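Local coordinates for histidine kinase (Paraburkholderia phymatum, PDB 6NB0), which probably acts as a phosphorelay sensor kinase, using ATP to phosphorylate a histidine on protein, at residues R136-E141 against R175-L180; L158-P163 against V197-D202; V188-S193 against A219-P224. One frame throughout, in Å; residues are numbered along the deposited sequence. Where two conformers were deposited one is given.

Contact 1 of 3, residues R136-E141 against R175-L180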
loop_
_atom_site.group_PDB
_atom_site.type_symbol
_atom_site.label_atom_id
_atom_site.label_comp_id
_atom_site.label_asym_id
_atom_site.label_seq_id
_atom_site.Cartn_x
_atom_site.Cartn_y
_atom_site.Cartn_z
ATOM N N ARG A 136 -2.740 -11.452 -24.242
ATOM C CA ARG A 136 -3.391 -10.350 -24.957
ATOM C C ARG A 136 -4.579 -9.754 -24.192
ATOM O O ARG A 136 -4.712 -8.521 -24.152
ATOM C CB ARG A 136 -3.826 -10.807 -26.349
ATOM C CG ARG A 136 -4.635 -9.759 -27.104
ATOM C CD ARG A 136 -3.824 -8.490 -27.310
ATOM N NE ARG A 136 -4.527 -7.477 -28.104
ATOM C CZ ARG A 136 -4.509 -7.429 -29.436
ATOM N NH1 ARG A 136 -3.841 -8.351 -30.134
ATOM N NH2 ARG A 136 -5.157 -6.462 -30.077
ATOM N N PRO A 137 -5.471 -10.552 -23.579
ATOM C CA PRO A 137 -6.506 -9.927 -22.739
ATOM C C PRO A 137 -5.928 -9.127 -21.587
ATOM O O PRO A 137 -6.528 -8.124 -21.170
ATOM C CB PRO A 137 -7.338 -11.121 -22.244
ATOM C CG PRO A 137 -7.126 -12.209 -23.303
ATOM C CD PRO A 137 -5.663 -12.015 -23.660
ATOM N N LEU A 138 -4.759 -9.516 -21.071
ATOM C CA LEU A 138 -4.133 -8.683 -20.038
ATOM C C LEU A 138 -3.723 -7.313 -20.583
ATOM O O LEU A 138 -3.926 -6.283 -19.922
ATOM C CB LEU A 138 -2.929 -9.411 -19.430
ATOM C CG LEU A 138 -2.191 -8.547 -18.405
ATOM C CD1 LEU A 138 -3.118 -8.112 -17.274
ATOM C CD2 LEU A 138 -0.964 -9.280 -17.855
ATOM N N LEU A 139 -3.127 -7.283 -21.779
ATOM C CA LEU A 139 -2.782 -6.019 -22.412
ATOM C C LEU A 139 -4.019 -5.158 -22.647
ATOM O O LEU A 139 -3.988 -3.944 -22.411
ATOM C CB LEU A 139 -2.051 -6.294 -23.732
ATOM C CG LEU A 139 -0.708 -7.020 -23.559
ATOM C CD1 LEU A 139 -0.176 -7.514 -24.904
ATOM C CD2 LEU A 139 0.341 -6.134 -22.871
ATOM N N ASP A 140 -5.102 -5.752 -23.163
ATOM C CA ASP A 140 -6.305 -4.966 -23.437
ATOM C C ASP A 140 -6.922 -4.434 -22.150
ATOM O O ASP A 140 -7.402 -3.290 -22.102
ATOM C CB ASP A 140 -7.335 -5.805 -24.198
ATOM C CG ASP A 140 -6.920 -6.110 -25.634
ATOM O OD1 ASP A 140 -6.222 -5.304 -26.267
ATOM O OD2 ASP A 140 -7.329 -7.164 -26.137
ATOM N N GLU A 141 -6.926 -5.251 -21.095
ATOM C CA GLU A 141 -7.425 -4.783 -19.802
ATOM C C GLU A 141 -6.612 -3.611 -19.276
ATOM O O GLU A 141 -7.174 -2.675 -18.700
ATOM C CB GLU A 141 -7.407 -5.929 -18.791
ATOM C CG GLU A 141 -7.859 -5.528 -17.398
ATOM C CD GLU A 141 -8.105 -6.732 -16.487
ATOM O OE1 GLU A 141 -7.371 -7.744 -16.614
ATOM O OE2 GLU A 141 -9.052 -6.662 -15.663
ATOM N N ARG A 175 -0.078 -9.449 -10.253
ATOM C CA ARG A 175 1.076 -8.549 -10.103
ATOM C C ARG A 175 1.535 -7.987 -11.445
ATOM O O ARG A 175 1.915 -6.817 -11.535
ATOM C CB ARG A 175 2.241 -9.282 -9.426
ATOM C CG ARG A 175 1.963 -9.715 -7.998
ATOM C CD ARG A 175 1.659 -8.566 -7.065
ATOM N NE ARG A 175 1.764 -9.009 -5.676
ATOM C CZ ARG A 175 1.334 -8.327 -4.614
ATOM N NH1 ARG A 175 1.500 -8.841 -3.398
ATOM N NH2 ARG A 175 0.724 -7.150 -4.755
ATOM N N LEU A 176 1.555 -8.817 -12.489
ATOM C CA LEU A 176 1.878 -8.295 -13.814
ATOM C C LEU A 176 0.863 -7.263 -14.253
ATOM O O LEU A 176 1.216 -6.274 -14.917
ATOM C CB LEU A 176 1.949 -9.443 -14.825
ATOM C CG LEU A 176 3.115 -10.398 -14.529
ATOM C CD1 LEU A 176 2.889 -11.784 -15.187
ATOM C CD2 LEU A 176 4.452 -9.788 -14.990
ATOM N N ALA A 177 -0.412 -7.487 -13.922
ATOM C CA ALA A 177 -1.429 -6.505 -14.273
ATOM C C ALA A 177 -1.157 -5.189 -13.575
ATOM O O ALA A 177 -1.287 -4.133 -14.181
ATOM C CB ALA A 177 -2.829 -7.000 -13.901
ATOM N N ALA A 178 -0.804 -5.233 -12.290
ATOM C CA ALA A 178 -0.477 -3.996 -11.583
ATOM C C ALA A 178 0.735 -3.309 -12.219
ATOM O O ALA A 178 0.758 -2.080 -12.383
ATOM C CB ALA A 178 -0.224 -4.326 -10.105
ATOM N N ALA A 179 1.747 -4.096 -12.593
ATOM C CA ALA A 179 2.963 -3.534 -13.175
ATOM C C ALA A 179 2.687 -2.849 -14.505
ATOM O O ALA A 179 3.182 -1.744 -14.752
ATOM C CB ALA A 179 4.026 -4.632 -13.338
ATOM N N LEU A 180 1.885 -3.479 -15.371
ATOM C CA LEU A 180 1.595 -2.863 -16.658
ATOM C C LEU A 180 0.711 -1.639 -16.486
ATOM O O LEU A 180 0.900 -0.630 -17.174
ATOM C CB LEU A 180 0.938 -3.868 -17.597
ATOM C CG LEU A 180 1.820 -5.092 -17.918
ATOM C CD1 LEU A 180 1.010 -6.064 -18.734
ATOM C CD2 LEU A 180 3.066 -4.689 -18.685
#

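Contact 2 of 3, residues L158-P163 against V197-D202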
loop_
_atom_site.group_PDB
_atom_site.type_symbol
_atom_site.label_atom_id
_atom_site.label_comp_id
_atom_site.label_asym_id
_atom_site.label_seq_id
_atom_site.Cartn_x
_atom_site.Cartn_y
_atom_site.Cartn_z
ATOM N N LEU A 158 -4.126 6.502 -25.941
ATOM C CA LEU A 158 -3.385 5.273 -25.686
ATOM C C LEU A 158 -3.390 4.406 -26.935
ATOM O O LEU A 158 -4.431 4.235 -27.574
ATOM C CB LEU A 158 -3.986 4.486 -24.514
ATOM C CG LEU A 158 -4.069 5.206 -23.160
ATOM C CD1 LEU A 158 -4.599 4.249 -22.074
ATOM C CD2 LEU A 158 -2.698 5.780 -22.759
ATOM N N ALA A 159 -2.232 3.826 -27.262
ATOM C CA ALA A 159 -2.123 2.936 -28.413
ATOM C C ALA A 159 -1.479 1.646 -27.950
ATOM O O ALA A 159 -0.551 1.660 -27.133
ATOM C CB ALA A 159 -1.306 3.549 -29.575
ATOM N N LEU A 160 -2.002 0.534 -28.436
ATOM C CA LEU A 160 -1.424 -0.770 -28.150
ATOM C C LEU A 160 -0.889 -1.329 -29.451
ATOM O O LEU A 160 -1.624 -1.422 -30.442
ATOM C CB LEU A 160 -2.450 -1.718 -27.528
ATOM C CG LEU A 160 -2.003 -3.179 -27.359
ATOM C CD1 LEU A 160 -0.852 -3.326 -26.319
ATOM C CD2 LEU A 160 -3.220 -4.050 -27.012
ATOM N N ASN A 161 0.386 -1.694 -29.450
ATOM C CA ASN A 161 1.042 -2.303 -30.604
ATOM C C ASN A 161 1.567 -3.669 -30.184
ATOM O O ASN A 161 2.564 -3.759 -29.459
ATOM C CB ASN A 161 2.172 -1.410 -31.115
ATOM C CG ASN A 161 2.949 -2.046 -32.244
ATOM O OD1 ASN A 161 2.397 -2.801 -33.041
ATOM N ND2 ASN A 161 4.242 -1.745 -32.317
ATOM N N THR A 162 0.903 -4.732 -30.632
ATOM C CA THR A 162 1.359 -6.057 -30.258
ATOM C C THR A 162 0.905 -7.039 -31.322
ATOM O O THR A 162 -0.188 -6.874 -31.883
ATOM C CB THR A 162 0.846 -6.503 -28.881
ATOM O OG1 THR A 162 1.412 -7.780 -28.566
ATOM C CG2 THR A 162 -0.695 -6.611 -28.834
ATOM N N PRO A 163 1.748 -8.013 -31.669
ATOM C CA PRO A 163 1.287 -9.163 -32.461
ATOM C C PRO A 163 0.673 -10.268 -31.614
ATOM O O PRO A 163 0.186 -11.259 -32.164
ATOM C CB PRO A 163 2.583 -9.645 -33.127
ATOM C CG PRO A 163 3.637 -9.395 -32.044
ATOM C CD PRO A 163 3.206 -8.053 -31.426
ATOM N N VAL A 197 0.529 7.884 -25.869
ATOM C CA VAL A 197 1.316 6.916 -25.098
ATOM C C VAL A 197 1.130 5.542 -25.725
ATOM O O VAL A 197 -0.000 5.072 -25.878
ATOM C CB VAL A 197 0.903 6.913 -23.615
ATOM C CG1 VAL A 197 1.629 5.782 -22.844
ATOM C CG2 VAL A 197 1.212 8.290 -22.975
ATOM N N THR A 198 2.228 4.896 -26.113
ATOM C CA THR A 198 2.150 3.616 -26.810
ATOM C C THR A 198 2.693 2.518 -25.905
ATOM O O THR A 198 3.810 2.638 -25.388
ATOM C CB THR A 198 2.943 3.662 -28.119
ATOM O OG1 THR A 198 2.356 4.622 -29.004
ATOM C CG2 THR A 198 2.996 2.274 -28.789
ATOM N N LEU A 199 1.902 1.455 -25.721
ATOM C CA LEU A 199 2.368 0.221 -25.099
ATOM C C LEU A 199 2.715 -0.764 -26.211
ATOM O O LEU A 199 1.832 -1.151 -26.992
ATOM C CB LEU A 199 1.281 -0.350 -24.184
ATOM C CG LEU A 199 1.533 -1.740 -23.573
ATOM C CD1 LEU A 199 2.809 -1.742 -22.747
ATOM C CD2 LEU A 199 0.348 -2.133 -22.703
ATOM N N ASP A 200 3.996 -1.121 -26.322
ATOM C CA ASP A 200 4.471 -2.162 -27.241
ATOM C C ASP A 200 4.695 -3.429 -26.429
ATOM O O ASP A 200 5.307 -3.361 -25.360
ATOM C CB ASP A 200 5.806 -1.782 -27.893
ATOM C CG ASP A 200 5.676 -0.705 -28.925
ATOM O OD1 ASP A 200 4.561 -0.473 -29.413
ATOM O OD2 ASP A 200 6.707 -0.101 -29.265
ATOM N N ALA A 201 4.244 -4.581 -26.931
ATOM C CA ALA A 201 4.469 -5.811 -26.164
ATOM C C ALA A 201 4.614 -6.997 -27.098
ATOM O O ALA A 201 3.877 -7.109 -28.077
ATOM C CB ALA A 201 3.328 -6.084 -25.181
ATOM N N ASP A 202 5.554 -7.889 -26.785
ATOM C CA ASP A 202 5.806 -9.076 -27.601
ATOM C C ASP A 202 6.513 -10.097 -26.719
ATOM O O ASP A 202 6.937 -9.793 -25.598
ATOM C CB ASP A 202 6.637 -8.721 -28.848
ATOM C CG ASP A 202 6.468 -9.721 -30.000
ATOM O OD1 ASP A 202 5.758 -10.746 -29.845
ATOM O OD2 ASP A 202 7.067 -9.484 -31.074
HETATM O O HOH W 1 5.648 1.291 -31.461
#

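Contact 3 of 3, residues V188-S193 against A219-P224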
loop_
_atom_site.group_PDB
_atom_site.type_symbol
_atom_site.label_atom_id
_atom_site.label_comp_id
_atom_site.label_asym_id
_atom_site.label_seq_id
_atom_site.Cartn_x
_atom_site.Cartn_y
_atom_site.Cartn_z
ATOM N N VAL A 188 1.238 8.368 -18.749
ATOM C CA VAL A 188 0.091 9.269 -18.876
ATOM C C VAL A 188 0.247 10.456 -17.931
ATOM O O VAL A 188 0.024 11.610 -18.320
ATOM C CB VAL A 188 -1.224 8.507 -18.618
ATOM C CG1 VAL A 188 -2.401 9.492 -18.519
ATOM C CG2 VAL A 188 -1.457 7.493 -19.763
ATOM N N GLU A 189 0.647 10.191 -16.671
ATOM C CA GLU A 189 0.826 11.287 -15.710
ATOM C C GLU A 189 1.871 12.271 -16.197
ATOM O O GLU A 189 1.764 13.484 -15.957
ATOM C CB GLU A 189 1.219 10.733 -14.329
ATOM C CG GLU A 189 0.073 10.051 -13.558
ATOM C CD GLU A 189 -0.776 11.044 -12.766
ATOM O OE1 GLU A 189 -0.841 12.229 -13.158
ATOM O OE2 GLU A 189 -1.391 10.642 -11.761
ATOM N N ALA A 190 2.874 11.770 -16.904
ATOM C CA ALA A 190 3.932 12.595 -17.468
ATOM C C ALA A 190 3.674 12.956 -18.931
ATOM O O ALA A 190 4.625 13.111 -19.714
ATOM C CB ALA A 190 5.276 11.879 -17.317
ATOM N N SER A 191 2.403 13.112 -19.323
ATOM C CA SER A 191 2.047 13.525 -20.678
ATOM C C SER A 191 1.162 14.762 -20.651
ATOM O O SER A 191 0.327 14.925 -19.756
ATOM C CB SER A 191 1.310 12.398 -21.438
ATOM O OG SER A 191 2.153 11.283 -21.695
ATOM N N ALA A 192 1.331 15.614 -21.666
ATOM C CA ALA A 192 0.451 16.747 -21.901
ATOM C C ALA A 192 -0.701 16.331 -22.817
ATOM O O ALA A 192 -0.584 15.388 -23.596
ATOM C CB ALA A 192 1.210 17.924 -22.539
ATOM N N SER A 193 -1.810 17.073 -22.723
ATOM C CA SER A 193 -2.990 16.824 -23.558
ATOM C C SER A 193 -2.616 16.628 -25.026
ATOM O O SER A 193 -1.846 17.410 -25.602
ATOM C CB SER A 193 -3.972 18.001 -23.420
ATOM O OG SER A 193 -5.122 17.797 -24.245
ATOM N N ALA A 219 6.668 18.178 -16.422
ATOM C CA ALA A 219 5.957 19.162 -15.604
ATOM C C ALA A 219 4.494 18.795 -15.384
ATOM O O ALA A 219 3.896 19.242 -14.396
ATOM C CB ALA A 219 6.045 20.558 -16.239
ATOM N N ALA A 220 3.906 17.974 -16.264
ATOM C CA ALA A 220 2.522 17.556 -16.057
ATOM C C ALA A 220 2.358 16.710 -14.795
ATOM O O ALA A 220 1.269 16.676 -14.218
ATOM C CB ALA A 220 2.018 16.803 -17.288
ATOM N N LEU A 221 3.423 16.025 -14.352
ATOM C CA LEU A 221 3.340 15.175 -13.161
ATOM C C LEU A 221 2.865 15.953 -11.943
ATOM O O LEU A 221 2.175 15.408 -11.070
ATOM C CB LEU A 221 4.721 14.570 -12.875
ATOM C CG LEU A 221 5.046 13.297 -13.654
ATOM C CD1 LEU A 221 6.551 13.042 -13.623
ATOM C CD2 LEU A 221 4.268 12.142 -13.015
ATOM N N THR A 222 3.264 17.219 -11.837
ATOM C CA THR A 222 2.980 18.011 -10.650
ATOM C C THR A 222 2.054 19.180 -10.942
ATOM O O THR A 222 1.936 20.082 -10.113
ATOM C CB THR A 222 4.280 18.518 -10.006
ATOM O OG1 THR A 222 5.066 19.215 -10.976
ATOM C CG2 THR A 222 5.095 17.359 -9.436
ATOM N N ASP A 223 1.396 19.187 -12.092
ATOM C CA ASP A 223 0.529 20.309 -12.441
ATOM C C ASP A 223 -0.791 20.194 -11.681
ATOM O O ASP A 223 -1.586 19.293 -11.970
ATOM C CB ASP A 223 0.303 20.324 -13.961
ATOM C CG ASP A 223 -0.476 21.534 -14.444
ATOM O OD1 ASP A 223 -1.127 22.219 -13.636
ATOM O OD2 ASP A 223 -0.442 21.790 -15.657
ATOM N N PRO A 224 -1.085 21.107 -10.740
ATOM C CA PRO A 224 -2.321 20.981 -9.944
ATOM C C PRO A 224 -3.596 21.242 -10.720
ATOM O O PRO A 224 -4.675 20.954 -10.193
ATOM C CB PRO A 224 -2.137 22.026 -8.829
ATOM C CG PRO A 224 -1.220 23.049 -9.415
ATOM C CD PRO A 224 -0.289 22.281 -10.344
#

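Contact 1 of 3, residues R136-E141 against R175-L180
Leu138 carries this contact by reaching across to helix 173-189 with both of its methyl groups. CD1 of Leu138 rests against CB of Ala177 at 3.6 Å, and it also lies close to CA of the same alanine. The other methyl, CD2 of Leu138, meets CD1 of Leu180 at 3.9 Å. CD2 of Leu138 also grazes CB of Leu176 at 4.2 Å. CB of Leu138 already points to the second helix, and CG anti to the backbone nitrogen (chi1 177°) carries the two methyls on to Ala177 and Leu180.

Leu180 serves two neighbours with one methyl. CD1 of Leu180 also meets CD2 of Leu139 at 4.2 Å. Leu139 starts out facing away from the second helix, and only the end of its side chain returns to it. The contact is wholly apolar, and no hydrogen bond joins the two segments. The small Ala177 lets the backbones come nearest here, with CA of Leu138 6.7 Å from CA of Ala177. The axes of the two segments approach to 10.0 Å and cross at -41°.

Polar groups lie on other sides of the first helix. Arg136 NE and Asp140 OD1, one turn apart, form a salt bridge whose hydrogen bond is nearly straight but weak at 3.3 Å. Glu141 makes salt bridges with Arg173 and Arg45, so its carboxylate ties helix 135-154 to the start of helix 173-189 and to helix 44-68.

Beyond the contact, Leu139 packs on Leu160 of strand 157-161. On the other segment, Ala178 meets both helix 44-68 and helix 252-260, while Ala179 also touches helix 252-260.

Contact 2 of 3, residues L158-P163 against V197-D202
Thr162 OG1 gives a hydrogen bond to Ala201 O at 2.6 Å, reaching it from above the carbonyl plane. The hydroxyl sits opposite its backbone nitrogen (chi1 -177°), which turns it to the neighbouring strand. OG1 of Thr162 also accepts a hydrogen bond from Leu164 N.

Four backbone bonds join the strands in parallel register. Ala159 N binds Val197 O at 2.9 Å, and Ala159 O accepts Leu199 N at 2.8 Å. Asn161 N meets Leu199 O at 2.9 Å, and Asn161 O takes Ala201 N at 3.1 Å.

Asn161 ND2 bonds to Asp200 OD1, coming from above the carboxylate plane. The amide and carboxylate planes are 82° apart. Asn161 has a second conformer, so this bond is less certain. A water accepts a weak bond from ND2 of Asn161 and donates one to OD2 of Asp200.

Leu158 lies alongside Val197, and Leu160 alongside Leu199. The Leu158 pair and Leu199 meet helix 173-189, while Leu160 meets helix 135-154. Ala159, Thr198, Asn161 and Asp200 occupy the opposite face. A beta-alpha-beta crossover through helix 173-189, with strand 168-171 of a second sheet inserted before it, joins these parallel strands in the Bergerat-type ATP-binding fold of histidine kinases.

Contact 3 of 3, residues V188-S193 against A219-P224
Glu189 has both carboxylate oxygens gripped from outside the contact, while its CB packs on CD2 of Leu221 at 3.6 Å. OE2 of Glu189 accepts the backbone N-H groups of Val229 and Leu230. OE1 of Glu189 is held by a salt bridge to Arg154 and a hydrogen bond to His228. These four partners fix the carboxylate and would probably favour its charged form. A bend at chi2 (-85°) lets CB stay on Leu221 while the carboxylate turns to these partners.

The rest of the contact is made by the side chain of Leu221 and by alanine methyls against backbone atoms. Leu221 sets its CG against CB of Ala190 at 3.9 Å. One leucine thus touches both the last helical residue, Glu189, and the first residue beyond the helix, Ala190. Ala220 CB faces backbone oxygens instead, with Ser191 O at 3.5 Å and Glu189 O at 3.6 Å. Glu189 O also comes to 3.4 Å from Leu221 N, but the angle is too poor for a hydrogen bond.

Helix 173-189 ends here. Ala190 leaves helical backbone angles, and Ser191 N still bonds to Val188 O at 3.0 Å. CB of Ser191 is directed away from the partner segment, and its OG bonds to Ala187 O.

The contact joins the end of a long helix to the loop between strand 207-214 and helix 232-238. By its place in the Bergerat-type fold, the helix probably corresponds to the N-box helix of histidine kinases, and the loop begins where relatives carry the G1 box, beside their ATP site.

Overall arrangement
The three contacts lie in one alpha/beta domain and share helix 173-189 or the strand that follows it. Contact 1 and contact 3 use opposite ends of that helix, with centres about 23 Å apart and no touching atoms. Contact 2 touches both, through side chains of helices 135-154 and 173-189 packed on its strands. Its centre is about 12 Å from that of contact 1 and about 21 Å from that of contact 3. Along the chain, contact 1 closes before contact 3 opens, while the segments of contact 2 alternate with those of each. Contact 3 adds the C-terminal end of helix 173-189. Together they tie one side of the probable ATP-binding domain.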